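Putative secreted glycosylhydrolase (Parabacteroides distasonis ATCC 8503, PDB 3IMM) probably hydrolyses glycosidic bonds, as a secreted member of the 3-keto-disaccharide hydrolase family. Local coordinates at residues W25-V35 and L182-F193; G102-Q112 and K141-W151. All blocks are in the same frame, centred on the assembly; numbering follows the deposited sequence.

Overall arrangement
Both contacts illustrate how a beta-sandwich secures its margins. They lie on opposite sides of the chain's centre, with their own centres 25 Å apart, and each reaches the same six-stranded antiparallel sheet. Contact 1 attaches the small 25-34 hairpin to strand 191-200, which lies next to one end of that sheet; contact 2 lays the loop segment 102-112 along strand 141-147 at the other end. Each is partly buried, apolar in the middle and exposed at the margin. The chemistry differs: contact 1 combines a short backbone bridge, extended by water, with aromatic and leucine packing, whereas contact 2 relies on single polar anchors, among them a threonine hydroxyl, around a selenomethionine and a tryptophan.

Contact 1: residues W25-V35 and L182-F193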
loop_
_atom_site.group_PDB
_atom_site.type_symbol
_atom_site.label_atom_id
_atom_site.label_comp_id
_atom_site.label_asym_id
_atom_site.label_seq_id
_atom_site.Cartn_x
_atom_site.Cartn_y
_atom_site.Cartn_z
ATOM N N TRP A 25 -0.384 0.593 -17.309
ATOM C CA TRP A 25 -0.130 1.739 -16.445
ATOM C C TRP A 25 0.247 2.921 -17.256
ATOM O O TRP A 25 1.093 2.813 -18.134
ATOM C CB TRP A 25 1.008 1.441 -15.489
ATOM C CG TRP A 25 0.591 0.562 -14.351
ATOM C CD1 TRP A 25 0.713 -0.774 -14.285
ATOM C CD2 TRP A 25 -0.031 0.983 -13.135
ATOM N NE1 TRP A 25 0.208 -1.231 -13.096
ATOM C CE2 TRP A 25 -0.273 -0.168 -12.378
ATOM C CE3 TRP A 25 -0.402 2.225 -12.610
ATOM C CZ2 TRP A 25 -0.841 -0.115 -11.096
ATOM C CZ3 TRP A 25 -0.993 2.274 -11.358
ATOM C CH2 TRP A 25 -1.187 1.107 -10.606
ATOM N N SER A 26 -0.358 4.057 -16.939
ATOM C CA SER A 26 -0.047 5.313 -17.643
ATOM C C SER A 26 -0.378 6.540 -16.789
ATOM O O SER A 26 -1.235 6.524 -15.892
ATOM C CB SER A 26 -0.791 5.369 -18.978
ATOM O OG SER A 26 -2.158 5.592 -18.769
ATOM N N GLU A 27 0.349 7.598 -17.045
ATOM C CA GLU A 27 0.060 8.902 -16.488
ATOM C C GLU A 27 -0.795 9.781 -17.431
ATOM O O GLU A 27 -0.418 10.006 -18.603
ATOM C CB GLU A 27 1.375 9.633 -16.208
ATOM C CG GLU A 27 2.288 8.932 -15.226
ATOM C CD GLU A 27 3.613 9.649 -15.067
ATOM O OE1 GLU A 27 4.319 9.915 -16.103
ATOM O OE2 GLU A 27 3.939 9.948 -13.907
ATOM N N THR A 28 -1.906 10.310 -16.901
ATOM C CA THR A 28 -2.814 11.201 -17.637
ATOM C C THR A 28 -2.915 12.479 -16.826
ATOM O O THR A 28 -3.317 12.448 -15.653
ATOM C CB THR A 28 -4.225 10.586 -17.796
ATOM O OG1 THR A 28 -4.142 9.389 -18.579
ATOM C CG2 THR A 28 -5.242 11.583 -18.456
ATOM N N ASP A 29 -2.485 13.597 -17.413
ATOM C CA ASP A 29 -2.545 14.884 -16.731
ATOM C C ASP A 29 -1.850 14.853 -15.363
ATOM O O ASP A 29 -2.297 15.491 -14.399
ATOM C CB ASP A 29 -4.007 15.291 -16.551
ATOM C CG ASP A 29 -4.741 15.525 -17.863
ATOM O OD1 ASP A 29 -4.121 15.762 -18.946
ATOM O OD2 ASP A 29 -5.978 15.478 -17.785
ATOM N N GLY A 30 -0.742 14.122 -15.286
ATOM C CA GLY A 30 0.041 14.054 -14.061
ATOM C C GLY A 30 -0.464 13.056 -13.022
ATOM O O GLY A 30 0.026 13.025 -11.898
ATOM N N VAL A 31 -1.442 12.243 -13.398
ATOM C CA VAL A 31 -2.145 11.347 -12.460
ATOM C C VAL A 31 -1.976 9.927 -13.008
ATOM O O VAL A 31 -2.260 9.685 -14.176
ATOM C CB VAL A 31 -3.611 11.757 -12.327
ATOM C CG1 VAL A 31 -4.437 10.746 -11.444
ATOM C CG2 VAL A 31 -3.693 13.181 -11.785
ATOM N N LEU A 32 -1.423 9.038 -12.174
ATOM C CA LEU A 32 -1.115 7.679 -12.534
ATOM C C LEU A 32 -2.340 6.790 -12.322
ATOM O O LEU A 32 -2.991 6.866 -11.298
ATOM C CB LEU A 32 0.070 7.174 -11.685
ATOM C CG LEU A 32 0.597 5.740 -11.933
ATOM C CD1 LEU A 32 1.222 5.576 -13.340
ATOM C CD2 LEU A 32 1.594 5.320 -10.851
ATOM N N GLY A 33 -2.642 5.936 -13.286
ATOM C CA GLY A 33 -3.699 4.931 -13.099
ATOM C C GLY A 33 -3.451 3.729 -13.976
ATOM O O GLY A 33 -2.577 3.760 -14.846
ATOM N N ALA A 34 -4.261 2.705 -13.760
ATOM C CA ALA A 34 -4.116 1.404 -14.379
ATOM C C ALA A 34 -5.456 1.023 -15.004
ATOM O O ALA A 34 -6.514 1.323 -14.458
ATOM C CB ALA A 34 -3.727 0.368 -13.320
ATOM N N VAL A 35 -5.401 0.367 -16.152
ATOM C CA VAL A 35 -6.593 -0.121 -16.798
ATOM C C VAL A 35 -6.676 -1.643 -16.752
ATOM O O VAL A 35 -7.671 -2.226 -17.185
ATOM C CB VAL A 35 -6.670 0.341 -18.247
ATOM C CG1 VAL A 35 -6.762 1.885 -18.314
ATOM C CG2 VAL A 35 -5.496 -0.229 -19.107
ATOM N N LEU A 182 2.535 -0.503 -6.771
ATOM C CA LEU A 182 1.111 -0.229 -6.673
ATOM C C LEU A 182 0.377 -1.314 -7.433
ATOM O O LEU A 182 0.867 -1.852 -8.430
ATOM C CB LEU A 182 0.772 1.132 -7.269
ATOM C CG LEU A 182 1.473 2.344 -6.674
ATOM C CD1 LEU A 182 1.210 3.593 -7.524
ATOM C CD2 LEU A 182 1.017 2.523 -5.192
ATOM N N GLN A 183 -0.797 -1.648 -6.929
ATOM C CA GLN A 183 -1.617 -2.679 -7.532
ATOM C C GLN A 183 -2.541 -2.103 -8.586
ATOM O O GLN A 183 -2.949 -0.944 -8.507
ATOM C CB GLN A 183 -2.396 -3.403 -6.454
ATOM C CG GLN A 183 -1.481 -4.114 -5.490
ATOM C CD GLN A 183 -2.201 -4.532 -4.261
ATOM O OE1 GLN A 183 -3.097 -5.373 -4.323
ATOM N NE2 GLN A 183 -1.828 -3.950 -3.126
ATOM N N GLY A 184 -2.857 -2.968 -9.559
ATOM C CA GLY A 184 -3.628 -2.621 -10.741
ATOM C C GLY A 184 -5.115 -2.687 -10.487
ATOM O O GLY A 184 -5.545 -2.860 -9.371
ATOM N N LYS A 185 -5.889 -2.529 -11.549
ATOM C CA LYS A 185 -7.345 -2.551 -11.500
ATOM C C LYS A 185 -7.902 -3.956 -11.599
ATOM O O LYS A 185 -7.638 -4.656 -12.567
ATOM C CB LYS A 185 -7.850 -1.692 -12.656
ATOM C CG LYS A 185 -9.340 -1.686 -12.915
ATOM C CD LYS A 185 -9.639 -0.762 -14.130
ATOM C CE LYS A 185 -11.101 -0.797 -14.615
ATOM N NZ LYS A 185 -11.582 -2.151 -14.969
ATOM N N HIS A 186 -8.697 -4.362 -10.606
ATOM C CA HIS A 186 -9.230 -5.711 -10.581
ATOM C C HIS A 186 -10.745 -5.791 -10.895
ATOM O O HIS A 186 -11.271 -6.888 -11.165
ATOM C CB HIS A 186 -8.898 -6.383 -9.242
ATOM C CG HIS A 186 -9.753 -5.912 -8.111
ATOM N ND1 HIS A 186 -9.333 -4.946 -7.221
ATOM C CD2 HIS A 186 -11.003 -6.271 -7.721
ATOM C CE1 HIS A 186 -10.283 -4.735 -6.326
ATOM N NE2 HIS A 186 -11.311 -5.515 -6.617
ATOM N N GLY A 187 -11.438 -4.661 -10.836
ATOM C CA GLY A 187 -12.864 -4.605 -11.125
ATOM C C GLY A 187 -13.274 -3.208 -11.528
ATOM O O GLY A 187 -12.486 -2.456 -12.096
ATOM N N ASP A 188 -14.492 -2.826 -11.190
ATOM C CA ASP A 188 -15.067 -1.587 -11.693
ATOM C C ASP A 188 -14.677 -0.330 -10.931
ATOM O O ASP A 188 -14.883 0.741 -11.442
ATOM C CB ASP A 188 -16.599 -1.683 -11.706
ATOM C CG ASP A 188 -17.131 -2.497 -12.879
ATOM O OD1 ASP A 188 -16.417 -2.707 -13.892
ATOM O OD2 ASP A 188 -18.291 -2.903 -12.758
ATOM N N SER A 189 -14.168 -0.463 -9.698
ATOM C CA SER A 189 -13.754 0.704 -8.906
ATOM C C SER A 189 -12.353 1.128 -9.330
ATOM O O SER A 189 -11.416 0.311 -9.348
ATOM C CB SER A 189 -13.780 0.384 -7.419
ATOM O OG SER A 189 -15.089 0.027 -7.019
ATOM N N LEU A 190 -12.213 2.391 -9.712
ATOM C CA LEU A 190 -10.915 2.901 -10.097
ATOM C C LEU A 190 -10.196 3.459 -8.873
ATOM O O LEU A 190 -10.765 3.606 -7.788
ATOM C CB LEU A 190 -11.050 3.965 -11.172
ATOM C CG LEU A 190 -11.956 3.664 -12.382
ATOM C CD1 LEU A 190 -11.793 4.806 -13.429
ATOM C CD2 LEU A 190 -11.639 2.325 -13.013
ATOM N N ILE A 191 -8.913 3.714 -9.067
ATOM C CA ILE A 191 -8.077 4.407 -8.114
ATOM C C ILE A 191 -7.092 5.257 -8.931
ATOM O O ILE A 191 -6.694 4.868 -10.022
ATOM C CB ILE A 191 -7.377 3.409 -7.125
ATOM C CG1 ILE A 191 -6.674 4.224 -6.021
ATOM C CG2 ILE A 191 -6.426 2.516 -7.862
ATOM C CD1 ILE A 191 -6.212 3.461 -4.749
ATOM N N TRP A 192 -6.789 6.463 -8.446
ATOM C CA TRP A 192 -5.868 7.382 -9.078
ATOM C C TRP A 192 -4.769 7.765 -8.116
ATOM O O TRP A 192 -5.042 8.042 -6.939
ATOM C CB TRP A 192 -6.615 8.656 -9.488
ATOM C CG TRP A 192 -7.705 8.445 -10.522
ATOM C CD1 TRP A 192 -7.562 8.542 -11.859
ATOM C CD2 TRP A 192 -9.086 8.126 -10.294
ATOM N NE1 TRP A 192 -8.763 8.325 -12.497
ATOM C CE2 TRP A 192 -9.715 8.066 -11.553
ATOM C CE3 TRP A 192 -9.851 7.885 -9.148
ATOM C CZ2 TRP A 192 -11.073 7.766 -11.707
ATOM C CZ3 TRP A 192 -11.197 7.604 -9.300
ATOM C CH2 TRP A 192 -11.793 7.542 -10.575
ATOM N N PHE A 193 -3.531 7.830 -8.626
ATOM C CA PHE A 193 -2.407 8.266 -7.829
ATOM C C PHE A 193 -1.696 9.497 -8.391
ATOM O O PHE A 193 -1.687 9.755 -9.623
ATOM C CB PHE A 193 -1.367 7.169 -7.696
ATOM C CG PHE A 193 -1.908 5.832 -7.264
ATOM C CD1 PHE A 193 -1.985 5.489 -5.938
ATOM C CD2 PHE A 193 -2.289 4.895 -8.242
ATOM C CE1 PHE A 193 -2.435 4.254 -5.574
ATOM C CE2 PHE A 193 -2.745 3.653 -7.886
ATOM C CZ PHE A 193 -2.828 3.329 -6.544
HETATM O O HOH W 1 -8.008 2.132 -11.432
HETATM O O HOH W 2 -5.336 2.648 -11.055
#
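Leu32 and Phe193 form a single antiparallel bridge of the hydrogen-bonded kind, the short axes of strands 31-34 and 191-193 running at 143° to each other. Leu32 N reaches Phe193 O at 2.7 Å, and Phe193 N returns a nearly straight bond of 2.9 Å to Leu32 O. Further along, the strands part and a water carries the connection instead, accepting from Ala34 N and donating to Ile191 O at 2.8 Å.

On the outer face, Val31 CG1 lies obliquely against Trp192 CB at 3.6 Å; CG1 stands opposite the backbone N (chi1 174°), which also brings it close to Phe193 O. Trp192 has a cation-pi partner in Lys56. The inner face gathers Trp25, Leu32, Leu182 and Phe193. This is how a beta-hairpin, here closed by a type I' turn from Thr28 to Val31, is fastened to the sandwich expected of the concanavalin-like clan: strand 191-200 belongs to the six-stranded sheet, while Leu182 ends a strand of the five-stranded one.

Trp25 enters with the far rim of its six-membered ring. Its CH2 touches Leu182 CB at 3.9 Å, where the two side chains cross at about a right angle, and Phe193 CE2 at 4.0 Å, while Gln183 O lies at the ring edge. Ala34 CB sits over the centre of the indole, and Glu38 O accepts from its NE1, so the ring is covered on a face and tethered through its nitrogen. Leu182 CD1 does double duty, covering the centre of the Phe193 ring from 3.7 Å above its plane and meeting Leu32 CD2. Toward the solvent, the aliphatic part of Lys185 runs beside the carbonyl oxygens of Ala34 and Val35.

Contact 2: residues G102-Q112 and K141-W151; sequences GAIYGHLGAVQ and KKVTEMDMSKW
The carbonyl O of Ile104, a residue whose side chain packs on Thr144 and Met146, is gripped by two backbone donors, His107 N and Leu108 N, each 2.9 Å away. With His107 and Leu108 both facing Ile104, this pair of hydrogen bonds fits a classic beta bulge. Two polar anchors pin the other half. Thr144 OG1 donates to Gly102 O at 2.6 Å from well above the carbonyl plane, and the backbone bond from Val111 N to Val143 O measures 2.9 Å.

Thr144 also packs: its CG2, turned opposite the backbone N (chi1 of OG1 -53°), meets Leu108 CD2 at 3.6 Å, the two side chains sliding past each other in opposite directions. Replacing Thr144 by a valine would probably leave the carbonyl of buried Gly102 without this donor and weaken the hold on this part of the loop.

Selenomethionine Met146 bends at its last torsion, bringing CE to His107 CB at 3.6 Å and also against Ile104 CG2 and Leu108 CB. The same methyl lies over one face of the Trp151 indole, offset toward its rim. Trp151 NE1 makes only a weak bond to His107 O, its stronger partner being Asn157 OD1. His107 meets Trp151 CD1 at the edge of its ring; a nearly straight bond (168°) from ND1 to Tyr105 O fixes its rotation, and Phe171 stacks on it.

Since Gly102, Ala103 and Tyr105 also bond through their backbones to strand 80-85, the loop joins the edge strands of the two sheets, closing one side of a concanavalin-like beta-sandwich.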
loop_
_atom_site.group_PDB
_atom_site.type_symbol
_atom_site.label_atom_id
_atom_site.label_comp_id
_atom_site.label_asym_id
_atom_site.label_seq_id
_atom_site.Cartn_x
_atom_site.Cartn_y
_atom_site.Cartn_z
ATOM N N GLY A 102 -5.372 2.505 5.176
ATOM C CA GLY A 102 -4.190 2.725 6.000
ATOM C C GLY A 102 -3.872 1.549 6.914
ATOM O O GLY A 102 -2.909 1.593 7.632
ATOM N N ALA A 103 -4.670 0.485 6.874
ATOM C CA ALA A 103 -4.304 -0.720 7.560
ATOM C C ALA A 103 -3.120 -1.405 6.882
ATOM O O ALA A 103 -2.823 -1.160 5.715
ATOM C CB ALA A 103 -5.464 -1.661 7.629
ATOM N N ILE A 104 -2.486 -2.309 7.625
ATOM C CA ILE A 104 -1.565 -3.295 7.040
ATOM C C ILE A 104 -2.414 -4.504 6.715
ATOM O O ILE A 104 -2.917 -5.237 7.619
ATOM C CB ILE A 104 -0.372 -3.652 7.969
ATOM C CG1 ILE A 104 0.272 -2.394 8.516
ATOM C CG2 ILE A 104 0.699 -4.518 7.216
ATOM C CD1 ILE A 104 0.833 -1.506 7.380
ATOM N N TYR A 105 -2.649 -4.679 5.418
ATOM C CA TYR A 105 -3.663 -5.583 4.948
ATOM C C TYR A 105 -3.406 -6.963 5.505
ATOM O O TYR A 105 -2.292 -7.475 5.444
ATOM C CB TYR A 105 -3.774 -5.677 3.418
ATOM C CG TYR A 105 -4.778 -6.716 3.046
ATOM C CD1 TYR A 105 -6.126 -6.440 3.158
ATOM C CD2 TYR A 105 -4.393 -8.019 2.688
ATOM C CE1 TYR A 105 -7.083 -7.412 2.904
ATOM C CE2 TYR A 105 -5.347 -8.993 2.426
ATOM C CZ TYR A 105 -6.691 -8.666 2.515
ATOM O OH TYR A 105 -7.659 -9.579 2.258
ATOM N N GLY A 106 -4.458 -7.556 6.027
ATOM C CA GLY A 106 -4.383 -8.915 6.604
ATOM C C GLY A 106 -3.695 -9.078 7.940
ATOM O O GLY A 106 -3.681 -10.211 8.505
ATOM N N HIS A 107 -3.193 -7.963 8.495
ATOM C CA HIS A 107 -2.274 -7.999 9.642
ATOM C C HIS A 107 -2.584 -7.053 10.804
ATOM O O HIS A 107 -2.418 -7.428 11.983
ATOM C CB HIS A 107 -0.833 -7.804 9.150
ATOM C CG HIS A 107 -0.345 -8.947 8.317
ATOM N ND1 HIS A 107 -0.609 -9.057 6.966
ATOM C CD2 HIS A 107 0.339 -10.065 8.662
ATOM C CE1 HIS A 107 -0.085 -10.182 6.516
ATOM N NE2 HIS A 107 0.491 -10.815 7.528
ATOM N N LEU A 108 -2.994 -5.827 10.492
ATOM C CA LEU A 108 -3.179 -4.799 11.502
ATOM C C LEU A 108 -4.161 -3.728 11.044
ATOM O O LEU A 108 -3.996 -3.140 9.973
ATOM C CB LEU A 108 -1.813 -4.152 11.845
ATOM C CG LEU A 108 -1.830 -3.072 12.932
ATOM C CD1 LEU A 108 -2.170 -3.697 14.350
ATOM C CD2 LEU A 108 -0.491 -2.317 12.906
ATOM N N GLY A 109 -5.176 -3.480 11.871
ATOM C CA GLY A 109 -6.169 -2.459 11.608
ATOM C C GLY A 109 -5.640 -1.049 11.812
ATOM O O GLY A 109 -4.612 -0.841 12.477
ATOM N N ALA A 110 -6.363 -0.081 11.244
ATOM C CA ALA A 110 -6.108 1.340 11.510
ATOM C C ALA A 110 -6.783 1.681 12.834
ATOM O O ALA A 110 -7.695 0.978 13.264
ATOM C CB ALA A 110 -6.625 2.207 10.379
ATOM N N VAL A 111 -6.309 2.726 13.519
ATOM C CA VAL A 111 -6.885 3.070 14.823
ATOM C C VAL A 111 -8.237 3.775 14.659
ATOM O O VAL A 111 -9.121 3.631 15.514
ATOM C CB VAL A 111 -5.917 3.853 15.785
ATOM C CG1 VAL A 111 -4.808 2.891 16.327
ATOM C CG2 VAL A 111 -5.330 5.113 15.166
ATOM N N GLN A 112 -8.413 4.527 13.570
ATOM C CA GLN A 112 -9.745 5.057 13.241
ATOM C C GLN A 112 -9.994 4.749 11.797
ATOM O O GLN A 112 -9.045 4.674 11.018
ATOM C CB GLN A 112 -9.865 6.577 13.415
ATOM C CG GLN A 112 -8.724 7.327 14.143
ATOM C CD GLN A 112 -8.741 8.863 13.855
ATOM O OE1 GLN A 112 -7.719 9.564 14.018
ATOM N NE2 GLN A 112 -9.905 9.374 13.411
ATOM N N LYS A 141 -3.223 12.161 9.802
ATOM C CA LYS A 141 -3.521 11.383 11.029
ATOM C C LYS A 141 -2.670 10.137 11.080
ATOM O O LYS A 141 -2.647 9.341 10.119
ATOM C CB LYS A 141 -4.964 10.940 11.064
ATOM C CG LYS A 141 -6.008 12.033 10.947
ATOM C CD LYS A 141 -6.221 12.760 12.241
ATOM C CE LYS A 141 -7.298 13.831 12.152
ATOM N NZ LYS A 141 -7.131 14.986 13.130
ATOM N N LYS A 142 -1.981 9.939 12.204
ATOM C CA LYS A 142 -1.254 8.707 12.423
ATOM C C LYS A 142 -2.261 7.584 12.664
ATOM O O LYS A 142 -2.804 7.456 13.765
ATOM C CB LYS A 142 -0.305 8.874 13.602
ATOM C CG LYS A 142 0.636 7.705 13.810
ATOM C CD LYS A 142 1.877 8.132 14.610
ATOM C CE LYS A 142 1.610 8.372 16.056
ATOM N NZ LYS A 142 0.740 7.343 16.679
ATOM N N VAL A 143 -2.479 6.757 11.649
ATOM C CA VAL A 143 -3.488 5.718 11.722
ATOM C C VAL A 143 -2.955 4.321 12.071
ATOM O O VAL A 143 -3.674 3.541 12.655
ATOM C CB VAL A 143 -4.397 5.657 10.469
ATOM C CG1 VAL A 143 -5.216 6.960 10.396
ATOM C CG2 VAL A 143 -3.619 5.440 9.200
ATOM N N THR A 144 -1.702 4.029 11.759
ATOM C CA THR A 144 -1.205 2.659 11.853
ATOM C C THR A 144 0.254 2.692 12.192
ATOM O O THR A 144 1.017 3.472 11.621
ATOM C CB THR A 144 -1.448 1.891 10.513
ATOM O OG1 THR A 144 -2.833 2.021 10.175
ATOM C CG2 THR A 144 -1.046 0.405 10.597
ATOM N N GLU A 145 0.631 1.838 13.136
ATOM C CA GLU A 145 2.027 1.692 13.578
ATOM C C GLU A 145 2.267 0.226 13.849
ATOM O O GLU A 145 1.751 -0.326 14.822
ATOM C CB GLU A 145 2.299 2.460 14.867
ATOM C CG GLU A 145 2.915 3.780 14.645
ATOM C CD GLU A 145 3.275 4.473 15.914
ATOM O OE1 GLU A 145 2.362 4.863 16.647
ATOM O OE2 GLU A 145 4.477 4.606 16.173
HETATM N N MSE A 146 3.055 -0.397 12.991
HETATM C CA MSE A 146 3.335 -1.802 13.091
HETATM C C MSE A 146 4.773 -1.982 13.502
HETATM O O MSE A 146 5.674 -1.423 12.883
HETATM C CB MSE A 146 3.178 -2.467 11.723
HETATM C CG MSE A 146 3.686 -3.907 11.720
HETATM SE SE MSE A 146 3.128 -4.920 10.164
HETATM C CE MSE A 146 1.475 -5.555 10.713
ATOM N N ASP A 147 4.991 -2.827 14.494
ATOM C CA ASP A 147 6.319 -3.456 14.717
ATOM C C ASP A 147 6.247 -4.920 14.284
ATOM O O ASP A 147 5.781 -5.756 15.021
ATOM C CB ASP A 147 6.738 -3.348 16.192
ATOM C CG ASP A 147 8.128 -3.966 16.478
ATOM O OD1 ASP A 147 8.693 -4.737 15.662
ATOM O OD2 ASP A 147 8.617 -3.719 17.588
HETATM N N MSE A 148 6.813 -5.213 13.120
HETATM C CA MSE A 148 6.784 -6.532 12.488
HETATM C C MSE A 148 7.340 -7.661 13.341
HETATM O O MSE A 148 7.005 -8.829 13.103
HETATM C CB MSE A 148 7.521 -6.495 11.124
HETATM C CG MSE A 148 6.913 -5.539 10.152
HETATM SE SE MSE A 148 7.944 -5.276 8.588
HETATM C CE MSE A 148 7.739 -7.030 7.759
ATOM N N SER A 149 8.152 -7.330 14.346
ATOM C CA SER A 149 8.748 -8.347 15.218
ATOM C C SER A 149 7.699 -9.036 16.064
ATOM O O SER A 149 7.931 -10.152 16.476
ATOM C CB SER A 149 9.875 -7.788 16.102
ATOM O OG SER A 149 9.389 -6.835 16.989
ATOM N N LYS A 150 6.533 -8.405 16.256
ATOM C CA LYS A 150 5.426 -9.019 16.992
ATOM C C LYS A 150 4.730 -10.092 16.191
ATOM O O LYS A 150 4.026 -10.921 16.753
ATOM C CB LYS A 150 4.381 -7.988 17.393
ATOM C CG LYS A 150 4.885 -6.902 18.348
ATOM C CD LYS A 150 3.839 -5.766 18.532
ATOM C CE LYS A 150 2.661 -6.167 19.443
ATOM N NZ LYS A 150 1.411 -5.428 19.026
ATOM N N TRP A 151 4.902 -10.086 14.877
ATOM C CA TRP A 151 4.172 -11.023 14.005
ATOM C C TRP A 151 4.985 -12.318 13.859
ATOM O O TRP A 151 5.561 -12.601 12.795
ATOM C CB TRP A 151 3.889 -10.368 12.641
ATOM C CG TRP A 151 2.601 -9.615 12.631
ATOM C CD1 TRP A 151 1.409 -10.036 12.098
ATOM C CD2 TRP A 151 2.349 -8.340 13.236
ATOM N NE1 TRP A 151 0.439 -9.087 12.335
ATOM C CE2 TRP A 151 0.995 -8.045 13.043
ATOM C CE3 TRP A 151 3.131 -7.437 13.932
ATOM C CZ2 TRP A 151 0.416 -6.883 13.524
ATOM C CZ3 TRP A 151 2.542 -6.254 14.390
ATOM C CH2 TRP A 151 1.210 -5.992 14.173
#